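Local atomic coordinates of putative cytochrome P450 YjiB (Bacillus subtilis subsp. subtilis, PDB entry 4RM4), a protein that binds heme and probably acts as a cytochrome P450 monooxygenase, inserting one atom of molecular oxygen into its substrates. Residues Q46-F51 / H302-G307; V50-D55 / N318-K323; Q121-Q124 / E128-L131. All blocks are in the same frame, centred on the assembly; numbering follows the deposited sequence.

Interaction 1: residues Q46-F51 / H302-G307; sequences QVWSVF and HLIKEG
W48 lays its indole against the side chain of I304, and these are the two residues with the most surface buried by the contact. The CG1 methylene of I304 sits over one face of the tryptophan, 4.0 Å from the centroid of the five-membered ring and only 8° off the ring normal: a CH-pi contact in good geometry. Its CG2 methyl reaches the CD1 corner of the same ring, with I304 CG2 3.9 Å from W48 CD1. Both branches can touch because CG1 lies beside the backbone N (chi1 -59°) while CG2 points the opposite way from it.

The six-membered half of the indole reaches on toward the start of the other strand. There W48 CZ2 comes to 3.6 Å from the carbonyl L303 O, and W48 CZ3 lies 4.2 Å from H302 CB, both approached obliquely.

The backbones themselves stay well apart: strands 47-50 and 302-304 run at 133° to each other, with 9.9 Å between their axes, and no hydrogen bond crosses between the segments. In its own sheet, strand 47-50 pairs with 39-42 and 309-312, whereas 302-304 belongs to a two-stranded hairpin with 297-299. The indole N-H does have a polar mate, since W48 NE1 bonds to D308 OD2 just past the second segment. Between these segments, then, the chemistry is that of dispersion and CH-pi contact, and the bond to D308 probably helps to fix the rotation of the indole.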
loop_
_atom_site.group_PDB
_atom_site.type_symbol
_atom_site.label_atom_id
_atom_site.label_comp_id
_atom_site.label_asym_id
_atom_site.label_seq_id
_atom_site.Cartn_x
_atom_site.Cartn_y
_atom_site.Cartn_z
ATOM N N GLN A 46 -7.736 -23.923 -7.249
ATOM C CA GLN A 46 -6.699 -24.202 -8.234
ATOM C C GLN A 46 -5.641 -23.105 -8.270
ATOM O O GLN A 46 -5.345 -22.537 -9.320
ATOM C CB GLN A 46 -7.305 -24.413 -9.624
ATOM C CG GLN A 46 -8.222 -25.628 -9.717
ATOM C CD GLN A 46 -7.464 -26.931 -9.859
ATOM O OE1 GLN A 46 -6.645 -27.093 -10.766
ATOM N NE2 GLN A 46 -7.736 -27.878 -8.962
ATOM N N VAL A 47 -5.081 -22.806 -7.108
ATOM C CA VAL A 47 -4.036 -21.816 -7.005
ATOM C C VAL A 47 -2.904 -22.294 -6.111
ATOM O O VAL A 47 -3.122 -22.972 -5.099
ATOM C CB VAL A 47 -4.593 -20.470 -6.503
ATOM C CG1 VAL A 47 -3.487 -19.433 -6.438
ATOM C CG2 VAL A 47 -5.705 -19.995 -7.420
ATOM N N TRP A 48 -1.686 -21.964 -6.520
ATOM C CA TRP A 48 -0.507 -22.197 -5.704
ATOM C C TRP A 48 -0.264 -21.057 -4.717
ATOM O O TRP A 48 -0.454 -19.901 -5.053
ATOM C CB TRP A 48 0.716 -22.298 -6.611
ATOM C CG TRP A 48 0.755 -23.511 -7.473
ATOM C CD1 TRP A 48 0.369 -23.619 -8.769
ATOM C CD2 TRP A 48 1.268 -24.779 -7.097
ATOM N NE1 TRP A 48 0.589 -24.894 -9.227
ATOM C CE2 TRP A 48 1.144 -25.630 -8.210
ATOM C CE3 TRP A 48 1.800 -25.288 -5.910
ATOM C CZ2 TRP A 48 1.537 -26.961 -8.176
ATOM C CZ3 TRP A 48 2.208 -26.607 -5.880
ATOM C CH2 TRP A 48 2.063 -27.430 -7.005
ATOM N N SER A 49 0.193 -21.394 -3.516
ATOM C CA SER A 49 0.632 -20.394 -2.545
ATOM C C SER A 49 2.112 -20.607 -2.224
ATOM O O SER A 49 2.560 -21.727 -2.021
ATOM C CB SER A 49 -0.221 -20.457 -1.272
ATOM O OG SER A 49 -1.532 -19.994 -1.549
ATOM N N VAL A 50 2.881 -19.527 -2.212
ATOM C CA VAL A 50 4.322 -19.622 -2.048
ATOM C C VAL A 50 4.710 -18.762 -0.838
ATOM O O VAL A 50 4.275 -17.627 -0.742
ATOM C CB VAL A 50 5.067 -19.176 -3.330
ATOM C CG1 VAL A 50 6.539 -19.056 -3.058
ATOM C CG2 VAL A 50 4.822 -20.192 -4.458
ATOM N N PHE A 51 5.492 -19.317 0.090
ATOM C CA PHE A 51 5.708 -18.679 1.391
ATOM C C PHE A 51 7.156 -18.311 1.757
ATOM O O PHE A 51 7.367 -17.512 2.669
ATOM C CB PHE A 51 5.130 -19.557 2.517
ATOM C CG PHE A 51 3.626 -19.692 2.474
ATOM C CD1 PHE A 51 2.819 -18.765 3.103
ATOM C CD2 PHE A 51 3.028 -20.753 1.800
ATOM C CE1 PHE A 51 1.420 -18.884 3.054
ATOM C CE2 PHE A 51 1.639 -20.877 1.745
ATOM C CZ PHE A 51 0.838 -19.938 2.376
ATOM N N HIS A 302 8.701 -27.490 -7.184
ATOM C CA HIS A 302 7.352 -27.915 -7.534
ATOM C C HIS A 302 6.983 -27.401 -8.927
ATOM O O HIS A 302 7.187 -26.227 -9.231
ATOM C CB HIS A 302 6.329 -27.386 -6.521
ATOM C CG HIS A 302 6.413 -28.029 -5.170
ATOM N ND1 HIS A 302 7.270 -27.586 -4.185
ATOM C CD2 HIS A 302 5.733 -29.072 -4.638
ATOM C CE1 HIS A 302 7.122 -28.337 -3.105
ATOM N NE2 HIS A 302 6.200 -29.246 -3.356
ATOM N N LEU A 303 6.414 -28.270 -9.758
ATOM C CA LEU A 303 6.073 -27.890 -11.125
ATOM C C LEU A 303 4.779 -27.081 -11.226
ATOM O O LEU A 303 3.691 -27.578 -10.944
ATOM C CB LEU A 303 5.989 -29.124 -12.026
ATOM C CG LEU A 303 5.489 -28.922 -13.466
ATOM C CD1 LEU A 303 6.362 -27.952 -14.257
ATOM C CD2 LEU A 303 5.405 -30.265 -14.185
ATOM N N ILE A 304 4.916 -25.832 -11.636
ATOM C CA ILE A 304 3.770 -24.958 -11.837
ATOM C C ILE A 304 3.441 -24.931 -13.322
ATOM O O ILE A 304 4.284 -24.600 -14.137
ATOM C CB ILE A 304 4.082 -23.571 -11.296
ATOM C CG1 ILE A 304 4.420 -23.718 -9.799
ATOM C CG2 ILE A 304 2.918 -22.602 -11.553
ATOM C CD1 ILE A 304 4.870 -22.463 -9.125
ATOM N N LYS A 305 2.215 -25.298 -13.658
ATOM C CA LYS A 305 1.802 -25.440 -15.054
ATOM C C LYS A 305 1.537 -24.092 -15.695
ATOM O O LYS A 305 1.056 -23.173 -15.024
ATOM C CB LYS A 305 0.528 -26.278 -15.151
ATOM C CG LYS A 305 0.675 -27.713 -14.701
ATOM C CD LYS A 305 -0.680 -28.415 -14.735
ATOM C CE LYS A 305 -0.558 -29.910 -14.473
ATOM N NZ LYS A 305 -1.895 -30.574 -14.529
ATOM N N GLU A 306 1.826 -23.979 -16.989
ATOM C CA GLU A 306 1.490 -22.765 -17.731
ATOM C C GLU A 306 0.031 -22.439 -17.509
ATOM O O GLU A 306 -0.838 -23.309 -17.626
ATOM C CB GLU A 306 1.798 -22.889 -19.228
ATOM C CG GLU A 306 1.215 -21.736 -20.041
ATOM C CD GLU A 306 1.788 -21.635 -21.450
ATOM O OE1 GLU A 306 2.659 -22.454 -21.806
ATOM O OE2 GLU A 306 1.373 -20.719 -22.198
ATOM N N GLY A 307 -0.240 -21.183 -17.164
ATOM C CA GLY A 307 -1.594 -20.759 -16.907
ATOM C C GLY A 307 -2.039 -20.846 -15.460
ATOM O O GLY A 307 -3.101 -20.334 -15.132
#

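Interaction 2: residues V50-D55 / N318-K323; sequences VFLYDD and NRDEAK
D320 OD2 is gripped by two donors. The backbone Y53 N gives the direct link across the contact, at 2.8 Å from D320 OD2 with an N-H...O angle of 159°, and OD2 accepts with its anti lone pair, the one facing away from OD1. A water also donates to OD2 and at the same time accepts from D54 N, so the acidic group serves two N-H groups at the start of helix 53-61, one directly and one through water. Such a negative charge at the N-terminal end of a helix probably benefits from its dipole. The second oxygen is held inside its own loop: A322 N bonds to D320 OD1 at 2.8 Å from above the carboxylate plane, closing an Asx turn. L52, at the N-cap position, brushes the carboxylate with its CD2 methyl, 3.6 Å from D320 OD2.

Beside this polar grip, K323 lays its aliphatic chain across the Y53 ring. With chi2 bent to 72°, CG stands over the middle of the face, 3.5 Å from the ring centroid, and K323 CD and CE continue toward CE2 and OH of Y53. The ammonium goes on to a second water, which bridges K323 NZ to D54 OD1. The tyrosine hydroxyl bonds to K57 NZ within its own helix and to P338 O. With an alanine here, the K323 chain would probably lose the ring beneath it and be set free to turn, and P338 O would lack its hydroxyl partner.

The bond to P338 ties helix 53-61 to a later loop. The 318-323 loop follows helix 314-317, and E321 forms a salt bridge to R34 of helix 27-36.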
loop_
_atom_site.group_PDB
_atom_site.type_symbol
_atom_site.label_atom_id
_atom_site.label_comp_id
_atom_site.label_asym_id
_atom_site.label_seq_id
_atom_site.Cartn_x
_atom_site.Cartn_y
_atom_site.Cartn_z
ATOM N N VAL A 50 2.881 -19.527 -2.212
ATOM C CA VAL A 50 4.322 -19.622 -2.048
ATOM C C VAL A 50 4.710 -18.762 -0.838
ATOM O O VAL A 50 4.275 -17.627 -0.742
ATOM C CB VAL A 50 5.067 -19.176 -3.330
ATOM C CG1 VAL A 50 6.539 -19.056 -3.058
ATOM C CG2 VAL A 50 4.822 -20.192 -4.458
ATOM N N PHE A 51 5.492 -19.317 0.090
ATOM C CA PHE A 51 5.708 -18.679 1.391
ATOM C C PHE A 51 7.156 -18.311 1.757
ATOM O O PHE A 51 7.367 -17.512 2.669
ATOM C CB PHE A 51 5.130 -19.557 2.517
ATOM C CG PHE A 51 3.626 -19.692 2.474
ATOM C CD1 PHE A 51 2.819 -18.765 3.103
ATOM C CD2 PHE A 51 3.028 -20.753 1.800
ATOM C CE1 PHE A 51 1.420 -18.884 3.054
ATOM C CE2 PHE A 51 1.639 -20.877 1.745
ATOM C CZ PHE A 51 0.838 -19.938 2.376
ATOM N N LEU A 52 8.143 -18.900 1.081
ATOM C CA LEU A 52 9.547 -18.632 1.416
ATOM C C LEU A 52 10.081 -17.409 0.685
ATOM O O LEU A 52 9.720 -17.154 -0.459
ATOM C CB LEU A 52 10.440 -19.839 1.087
ATOM C CG LEU A 52 10.287 -21.142 1.880
ATOM C CD1 LEU A 52 11.214 -22.214 1.337
ATOM C CD2 LEU A 52 10.563 -20.917 3.364
ATOM N N TYR A 53 10.955 -16.661 1.343
ATOM C CA TYR A 53 11.513 -15.449 0.732
ATOM C C TYR A 53 12.083 -15.643 -0.694
ATOM O O TYR A 53 11.733 -14.910 -1.614
ATOM C CB TYR A 53 12.565 -14.832 1.657
ATOM C CG TYR A 53 13.148 -13.531 1.158
ATOM C CD1 TYR A 53 12.642 -12.301 1.581
ATOM C CD2 TYR A 53 14.207 -13.536 0.261
ATOM C CE1 TYR A 53 13.192 -11.103 1.113
ATOM C CE2 TYR A 53 14.744 -12.368 -0.214
ATOM C CZ TYR A 53 14.242 -11.154 0.211
ATOM O OH TYR A 53 14.817 -10.000 -0.275
ATOM N N ASP A 54 12.982 -16.604 -0.894
ATOM C CA ASP A 54 13.544 -16.775 -2.236
ATOM C C ASP A 54 12.478 -17.119 -3.288
ATOM O O ASP A 54 12.506 -16.617 -4.417
ATOM C CB ASP A 54 14.672 -17.823 -2.236
ATOM C CG ASP A 54 15.884 -17.376 -1.433
ATOM O OD1 ASP A 54 16.006 -16.163 -1.151
ATOM O OD2 ASP A 54 16.719 -18.238 -1.089
ATOM N N ASP A 55 11.529 -17.974 -2.919
ATOM C CA ASP A 55 10.472 -18.362 -3.839
ATOM C C ASP A 55 9.551 -17.181 -4.150
ATOM O O ASP A 55 9.257 -16.898 -5.320
ATOM C CB ASP A 55 9.679 -19.539 -3.273
ATOM C CG ASP A 55 10.530 -20.786 -3.118
ATOM O OD1 ASP A 55 11.569 -20.854 -3.797
ATOM O OD2 ASP A 55 10.156 -21.687 -2.332
ATOM N N ASN A 318 8.802 -11.804 4.350
ATOM C CA ASN A 318 9.392 -10.779 5.187
ATOM C C ASN A 318 9.694 -11.290 6.606
ATOM O O ASN A 318 10.373 -10.606 7.377
ATOM C CB ASN A 318 8.449 -9.567 5.256
ATOM C CG ASN A 318 8.543 -8.653 4.028
ATOM O OD1 ASN A 318 9.339 -8.878 3.105
ATOM N ND2 ASN A 318 7.712 -7.615 4.019
ATOM N N ARG A 319 9.189 -12.483 6.935
ATOM C CA ARG A 319 9.423 -13.117 8.240
ATOM C C ARG A 319 10.306 -14.358 8.135
ATOM O O ARG A 319 10.493 -15.087 9.120
ATOM C CB ARG A 319 8.095 -13.543 8.889
ATOM C CG ARG A 319 7.073 -12.443 9.122
ATOM C CD ARG A 319 7.625 -11.446 10.111
ATOM N NE ARG A 319 6.630 -10.549 10.701
ATOM C CZ ARG A 319 6.073 -10.703 11.900
ATOM N NH1 ARG A 319 6.371 -11.763 12.657
ATOM N NH2 ARG A 319 5.211 -9.793 12.343
ATOM N N ASP A 320 10.814 -14.621 6.938
ATOM C CA ASP A 320 11.529 -15.856 6.652
ATOM C C ASP A 320 12.910 -15.885 7.306
ATOM O O ASP A 320 13.764 -15.057 7.008
ATOM C CB ASP A 320 11.635 -16.064 5.143
ATOM C CG ASP A 320 12.238 -17.399 4.780
ATOM O OD1 ASP A 320 12.755 -18.094 5.698
ATOM O OD2 ASP A 320 12.202 -17.749 3.580
ATOM N N GLU A 321 13.090 -16.842 8.211
ATOM C CA GLU A 321 14.325 -17.027 8.957
ATOM C C GLU A 321 15.547 -17.246 8.054
ATOM O O GLU A 321 16.679 -16.977 8.456
ATOM C CB GLU A 321 14.162 -18.226 9.910
ATOM C CG GLU A 321 12.965 -18.117 10.892
ATOM C CD GLU A 321 11.571 -18.459 10.295
ATOM O OE1 GLU A 321 11.414 -18.624 9.065
ATOM O OE2 GLU A 321 10.614 -18.567 11.090
ATOM N N ALA A 322 15.317 -17.752 6.845
ATOM C CA ALA A 322 16.410 -18.035 5.921
ATOM C C ALA A 322 17.023 -16.770 5.335
ATOM O O ALA A 322 18.129 -16.802 4.794
ATOM C CB ALA A 322 15.944 -18.961 4.813
ATOM N N LYS A 323 16.310 -15.653 5.457
ATOM C CA LYS A 323 16.770 -14.406 4.878
ATOM C C LYS A 323 17.028 -13.318 5.925
ATOM O O LYS A 323 17.866 -12.434 5.720
ATOM C CB LYS A 323 15.753 -13.902 3.840
ATOM C CG LYS A 323 16.147 -12.573 3.202
ATOM C CD LYS A 323 17.319 -12.728 2.255
ATOM C CE LYS A 323 17.707 -11.391 1.662
ATOM N NZ LYS A 323 18.779 -11.565 0.641
HETATM O O HOH W 1 13.904 -18.296 1.477
HETATM O O HOH W 2 18.189 -13.773 -1.367
#

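Interaction 3: residues Q121-Q124 / E128-L131; sequences QKFQ and EFDL
The end of helix 102-123 and strand 128-130 come closest at F123 and F129, whose CA atoms are 7.2 Å apart across the short connecting loop. Both side chains set out toward the other segment, and their rings account for nearly all of the contact. CD1 and CE1 of F123 lie over one face of F129: CD1 stands above the centre of that ring, while F123 CE1 makes the closest approach, 3.5 Å from F129 CE2. Seen from F123, its partner arrives obliquely. With the planes at 44° and the centroids 4.5 Å apart, the pair is intermediate in tilt, neither flat-stacked nor perpendicular.

Matching torsions bring the rings together. In each residue CG sits wedged over its own backbone, flanked by both N and C, with chi1 at 60° for F123 and 59° for F129. Six carbons of F129 have F123 CD1 within about 4 Å, so this one carbon is seated over the middle of the F129 ring and touches its whole face. The contact is purely apolar in character; no hydrogen bond joins the segments, and both phenylalanines are buried.

L131 brings its CD1 methyl in plane to the edge of F129, packing against the ring from within the same segment.

Strand 128-130 forms one margin of a three-stranded antiparallel sheet, pairing with 389-395, where F129 bonds through its backbone to V394 and E128 makes a salt bridge with R393. F129 also meets the ring of F370, and F123 packs on L366 of helix 352-369. The pair thus joins the end of helix 102-123 to the sheet edge and to helix 352-369.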
loop_
_atom_site.group_PDB
_atom_site.type_symbol
_atom_site.label_atom_id
_atom_site.label_comp_id
_atom_site.label_asym_id
_atom_site.label_seq_id
_atom_site.Cartn_x
_atom_site.Cartn_y
_atom_site.Cartn_z
ATOM N N GLN A 121 -4.195 18.428 15.117
ATOM C CA GLN A 121 -4.830 19.520 15.853
ATOM C C GLN A 121 -6.252 19.187 16.287
ATOM O O GLN A 121 -6.688 19.600 17.365
ATOM C CB GLN A 121 -4.816 20.816 15.031
ATOM C CG GLN A 121 -3.533 21.627 15.153
ATOM C CD GLN A 121 -3.416 22.715 14.098
ATOM O OE1 GLN A 121 -4.047 22.643 13.041
ATOM N NE2 GLN A 121 -2.599 23.728 14.377
ATOM N N LYS A 122 -6.966 18.432 15.456
ATOM C CA LYS A 122 -8.352 18.073 15.742
ATOM C C LYS A 122 -8.499 17.161 16.964
ATOM O O LYS A 122 -9.523 17.208 17.648
ATOM C CB LYS A 122 -9.018 17.424 14.518
ATOM C CG LYS A 122 -9.160 18.333 13.306
ATOM C CD LYS A 122 -10.007 17.665 12.220
ATOM C CE LYS A 122 -10.045 18.487 10.941
ATOM N NZ LYS A 122 -10.703 19.810 11.131
ATOM N N PHE A 123 -7.490 16.334 17.245
ATOM C CA PHE A 123 -7.581 15.428 18.394
ATOM C C PHE A 123 -6.489 15.630 19.447
ATOM O O PHE A 123 -6.331 14.807 20.352
ATOM C CB PHE A 123 -7.686 13.956 17.956
ATOM C CG PHE A 123 -6.518 13.457 17.144
ATOM C CD1 PHE A 123 -5.464 12.791 17.754
ATOM C CD2 PHE A 123 -6.489 13.621 15.770
ATOM C CE1 PHE A 123 -4.405 12.310 17.011
ATOM C CE2 PHE A 123 -5.422 13.146 15.018
ATOM C CZ PHE A 123 -4.380 12.489 15.641
ATOM N N GLN A 124 -5.772 16.744 19.332
ATOM C CA GLN A 124 -4.628 17.074 20.187
ATOM C C GLN A 124 -4.938 17.143 21.690
ATOM O O GLN A 124 -4.046 16.969 22.523
ATOM C CB GLN A 124 -4.026 18.406 19.728
ATOM C CG GLN A 124 -2.916 18.948 20.618
ATOM C CD GLN A 124 -1.560 18.340 20.303
ATOM O OE1 GLN A 124 -0.870 18.785 19.385
ATOM N NE2 GLN A 124 -1.168 17.323 21.066
ATOM N N GLU A 128 -8.405 10.008 24.739
ATOM C CA GLU A 128 -8.577 8.800 23.940
ATOM C C GLU A 128 -9.004 9.163 22.521
ATOM O O GLU A 128 -9.730 10.137 22.300
ATOM C CB GLU A 128 -9.614 7.866 24.577
ATOM C CG GLU A 128 -9.947 6.610 23.762
ATOM C CD GLU A 128 -11.149 6.795 22.832
ATOM O OE1 GLU A 128 -11.838 7.831 22.938
ATOM O OE2 GLU A 128 -11.407 5.901 21.996
ATOM N N PHE A 129 -8.546 8.380 21.555
ATOM C CA PHE A 129 -8.962 8.587 20.176
ATOM C C PHE A 129 -8.638 7.372 19.328
ATOM O O PHE A 129 -7.813 6.533 19.709
ATOM C CB PHE A 129 -8.309 9.841 19.586
ATOM C CG PHE A 129 -6.808 9.806 19.595
ATOM C CD1 PHE A 129 -6.091 10.357 20.648
ATOM C CD2 PHE A 129 -6.112 9.225 18.551
ATOM C CE1 PHE A 129 -4.701 10.328 20.652
ATOM C CE2 PHE A 129 -4.729 9.195 18.550
ATOM C CZ PHE A 129 -4.024 9.744 19.603
ATOM N N ASP A 130 -9.313 7.279 18.188
ATOM C CA ASP A 130 -9.091 6.216 17.219
ATOM C C ASP A 130 -8.029 6.690 16.232
ATOM O O ASP A 130 -8.247 7.638 15.477
ATOM C CB ASP A 130 -10.410 5.896 16.504
ATOM C CG ASP A 130 -10.264 4.849 15.400
ATOM O OD1 ASP A 130 -11.239 4.689 14.635
ATOM O OD2 ASP A 130 -9.201 4.192 15.286
ATOM N N LEU A 131 -6.865 6.046 16.255
ATOM C CA LEU A 131 -5.772 6.422 15.371
ATOM C C LEU A 131 -6.167 6.260 13.895
ATOM O O LEU A 131 -5.717 7.013 13.030
ATOM C CB LEU A 131 -4.543 5.575 15.696
ATOM C CG LEU A 131 -3.173 6.191 15.472
ATOM C CD1 LEU A 131 -3.147 7.620 15.998
ATOM C CD2 LEU A 131 -2.152 5.327 16.190
#

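Interactions 1 and 2 start from one continuous run of chain: strand 47-50 leads through V50 and F51, common to both, into helix 53-61. Their centres lie 16 Å apart on the same side of the chain's centre, and each reaches more than 250 residues ahead, to hairpin strand 302-304 and to the loop after helix 314-317. Interaction 3 joins helix 102-123 to strand 128-130, which soon follows it, and lies in sequence between the two ends of the others. Its centre is 46 Å from interaction 1 and 38 Å from interaction 2. Interactions 1 and 2 tie early to late chain in the P450 fold, while interaction 3 packs a helix end against a separate sheet.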